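Local coordinates for protein KLLA0C04147p (Kluyveromyces lactis, PDB 5H2A) that belongs to the OSBP family and probably binds and transfers sterols, here represented by its ankyrin-repeat domain, at residues A[101-106]-A[134-139]. Numbering follows the deposited sequence.
Sequences LAAFQS and EMCKNL
Phe104 and Ala103, in the last turn of helix 98-104, lie against Met135 and Cys136 of the loop that leads into helix 139-165, the Phe104 and Met135 CA atoms 4.8 Å apart. Close backbones permit a CA-H...O contact: the CA-H of Phe104 points at Met135 O, with CA 3.5 Å from O and 162° at the hydrogen. Ala103 CB sits 3.9 Å from Cys136 SG, and Met135 CB packs against Phe104 CB. The Phe104 ring, swung beside its own carbonyl carbon (chi1 -177°), lies alongside the Lys137 chain, both pointing the same way; Lys137 bends at its end, bringing NZ obliquely to 3.3 Å from Phe104 CE1. Ser106 closes the helix in a Schellman motif, its N hydrogen-bonded to Ala103 O. One water joins the two sides: it donates to Ala103 O, accepts from Asn138 N at 3.0 Å, and lies 2.7 Å from Ser106 OG. Asn138 is the N-cap of helix 139-165, its OD1 accepting the N-H of Ile141. With no direct hydrogen bond across the contact, apolar packing, the CA-H...O contact and the Phe104-Lys137 pairing join this ankyrin-repeat helix end to the loop, while the water links Ala103 O and the Ser106 hydroxyl to Asn138 N.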
ATOM      1  N   LEU A 101      15.126  -3.636   6.181  1.00 16.26           N
ATOM      2  CA  LEU A 101      16.443  -4.241   6.393  1.00 16.73           C
ATOM      3  C   LEU A 101      17.469  -3.682   5.418  1.00 15.13           C
ATOM      4  O   LEU A 101      18.630  -3.479   5.783  1.00 15.03           O
ATOM      5  CB  LEU A 101      16.360  -5.768   6.244  1.00 14.34           C
ATOM      6  CG  LEU A 101      15.383  -6.500   7.176  1.00 17.81           C
ATOM      7  CD1 LEU A 101      15.497  -8.039   7.032  1.00 19.64           C
ATOM      8  CD2 LEU A 101      15.652  -6.068   8.617  1.00 22.84           C
ATOM      9  N   ALA A 102      17.060  -3.438   4.170  1.00 13.41           N
ATOM     10  CA  ALA A 102      17.991  -2.899   3.181  1.00 16.21           C
ATOM     11  C   ALA A 102      18.434  -1.493   3.566  1.00 13.24           C
ATOM     12  O   ALA A 102      19.625  -1.151   3.459  1.00 17.42           O
ATOM     13  CB  ALA A 102      17.342  -2.898   1.787  1.00 13.59           C
ATOM     14  N   ALA A 103      17.491  -0.678   4.041  1.00 14.02           N
ATOM     15  CA  ALA A 103      17.818   0.652   4.561  1.00 14.80           C
ATOM     16  C   ALA A 103      18.740   0.565   5.775  1.00 17.37           C
ATOM     17  O   ALA A 103      19.742   1.287   5.870  1.00 16.76           O
ATOM     18  CB  ALA A 103      16.524   1.383   4.928  1.00 16.95           C
ATOM     19  N   PHE A 104      18.392  -0.298   6.732  1.00 15.21           N
ATOM     20  CA  PHE A 104      19.197  -0.473   7.943  1.00 16.28           C
ATOM     21  C   PHE A 104      20.642  -0.841   7.619  1.00 21.05           C
ATOM     22  O   PHE A 104      21.577  -0.353   8.265  1.00 21.19           O
ATOM     23  CB  PHE A 104      18.555  -1.558   8.813  1.00 15.22           C
ATOM     24  CG  PHE A 104      19.252  -1.774  10.134  1.00 19.51           C
ATOM     25  CD1 PHE A 104      19.167  -0.823  11.142  1.00 24.77           C
ATOM     26  CD2 PHE A 104      19.962  -2.943  10.373  1.00 21.60           C
ATOM     27  CE1 PHE A 104      19.798  -1.035  12.370  1.00 29.81           C
ATOM     28  CE2 PHE A 104      20.598  -3.157  11.592  1.00 28.17           C
ATOM     29  CZ  PHE A 104      20.513  -2.201  12.589  1.00 30.28           C
ATOM     30  N   GLN A 105      20.841  -1.707   6.629  1.00 18.36           N
ATOM     31  CA  GLN A 105      22.150  -2.206   6.227  1.00 18.89           C
ATOM     32  C   GLN A 105      22.867  -1.305   5.231  1.00 22.31           C
ATOM     33  O   GLN A 105      23.973  -1.650   4.801  1.00 20.36           O
ATOM     34  CB  GLN A 105      22.009  -3.608   5.610  1.00 16.48           C
ATOM     35  CG  GLN A 105      21.584  -4.642   6.611  1.00 26.27           C
ATOM     36  CD  GLN A 105      21.320  -6.007   5.980  1.00 31.62           C
ATOM     37  OE1 GLN A 105      20.283  -6.615   6.237  1.00 28.13           O
ATOM     38  NE2 GLN A 105      22.243  -6.477   5.148  1.00 26.26           N
ATOM     39  N   SER A 106      22.268  -0.176   4.851  1.00 18.24           N
ATOM     40  CA  SER A 106      22.864   0.737   3.875  1.00 17.00           C
ATOM     41  C   SER A 106      23.160   0.045   2.544  1.00 25.81           C
ATOM     42  O   SER A 106      24.192   0.294   1.916  1.00 22.02           O
ATOM     43  CB  SER A 106      24.135   1.395   4.437  1.00 18.04           C
ATOM     44  OG  SER A 106      23.806   2.140   5.590  1.00 22.52           O
ATOM     45  N   GLU A 134      13.314   5.485   8.036  1.00 15.30           N
ATOM     46  CA  GLU A 134      13.796   5.811   9.368  1.00 15.94           C
ATOM     47  C   GLU A 134      14.815   4.811   9.900  1.00 23.46           C
ATOM     48  O   GLU A 134      15.395   5.068  10.962  1.00 21.32           O
ATOM     49  CB  GLU A 134      12.597   5.909  10.313  1.00 19.92           C
ATOM     50  CG  GLU A 134      11.540   6.932   9.826  1.00 20.96           C
ATOM     51  CD  GLU A 134      10.430   7.133  10.831  1.00 26.49           C
ATOM     52  OE1 GLU A 134      10.421   8.167  11.541  1.00 25.88           O
ATOM     53  OE2 GLU A 134       9.566   6.240  10.917  1.00 22.11           O
ATOM     54  N   MET A 135      15.041   3.685   9.208  1.00 18.59           N
ATOM     55  CA  MET A 135      16.092   2.732   9.581  1.00 18.99           C
ATOM     56  C   MET A 135      17.470   3.149   9.086  1.00 18.31           C
ATOM     57  O   MET A 135      18.468   2.549   9.503  1.00 16.52           O
ATOM     58  CB  MET A 135      15.784   1.328   9.012  1.00 16.54           C
ATOM     59  CG  MET A 135      14.410   0.802   9.347  1.00 20.37           C
ATOM     60  SD  MET A 135      14.262   0.408  11.097  1.00 24.65           S
ATOM     61  CE  MET A 135      15.006  -1.236  11.175  1.00 26.80           C
ATOM     62  N   CYS A 136      17.549   4.147   8.202  1.00 18.41           N
ATOM     63  CA  CYS A 136      18.814   4.478   7.566  1.00 16.07           C
ATOM     64  C   CYS A 136      19.851   4.906   8.585  1.00 22.19           C
ATOM     65  O   CYS A 136      19.561   5.661   9.512  1.00 21.54           O
ATOM     66  CB  CYS A 136      18.646   5.610   6.554  1.00 14.20           C
ATOM     67  SG  CYS A 136      17.788   5.050   5.046  1.00 19.52           S
ATOM     68  N   LYS A 137      21.075   4.453   8.358  1.00 17.83           N
ATOM     69  CA  LYS A 137      22.258   4.957   9.029  1.00 21.76           C
ATOM     70  C   LYS A 137      23.090   5.858   8.132  1.00 27.64           C
ATOM     71  O   LYS A 137      23.977   6.555   8.630  1.00 24.32           O
ATOM     72  CB  LYS A 137      23.090   3.774   9.526  1.00 21.45           C
ATOM     73  CG  LYS A 137      22.350   2.964  10.577  1.00 36.53           C
ATOM     74  CD  LYS A 137      23.158   1.760  11.062  1.00 43.63           C
ATOM     75  CE  LYS A 137      22.640   1.253  12.403  1.00 44.28           C
ATOM     76  NZ  LYS A 137      21.310   1.826  12.768  1.00 53.42           N
ATOM     77  N   ASN A 138      22.816   5.863   6.830  1.00 20.85           N
ATOM     78  CA  ASN A 138      23.567   6.623   5.838  1.00 22.87           C
ATOM     79  C   ASN A 138      22.632   7.698   5.285  1.00 22.13           C
ATOM     80  O   ASN A 138      21.539   7.381   4.804  1.00 16.42           O
ATOM     81  CB  ASN A 138      24.068   5.683   4.736  1.00 25.37           C
ATOM     82  CG  ASN A 138      24.822   6.394   3.605  1.00 40.66           C
ATOM     83  OD1 ASN A 138      24.220   6.938   2.669  1.00 30.13           O
ATOM     84  ND2 ASN A 138      26.153   6.342   3.664  1.00 39.94           N
ATOM     85  N   LEU A 139      23.045   8.961   5.376  1.00 22.12           N
ATOM     86  CA  LEU A 139      22.168  10.050   4.943  1.00 21.20           C
ATOM     87  C   LEU A 139      21.895   9.985   3.442  1.00 16.39           C
ATOM     88  O   LEU A 139      20.773  10.254   3.000  1.00 16.51           O
ATOM     89  CB  LEU A 139      22.774  11.404   5.316  1.00 19.85           C
ATOM     90  CG  LEU A 139      21.993  12.653   4.850  1.00 23.69           C
ATOM     91  CD1 LEU A 139      20.555  12.664   5.362  1.00 20.92           C
ATOM     92  CD2 LEU A 139      22.730  13.943   5.257  1.00 23.98           C
TER
HETATM   93  O   HOH W   1      21.457   3.427   5.625  1.00 21.23           O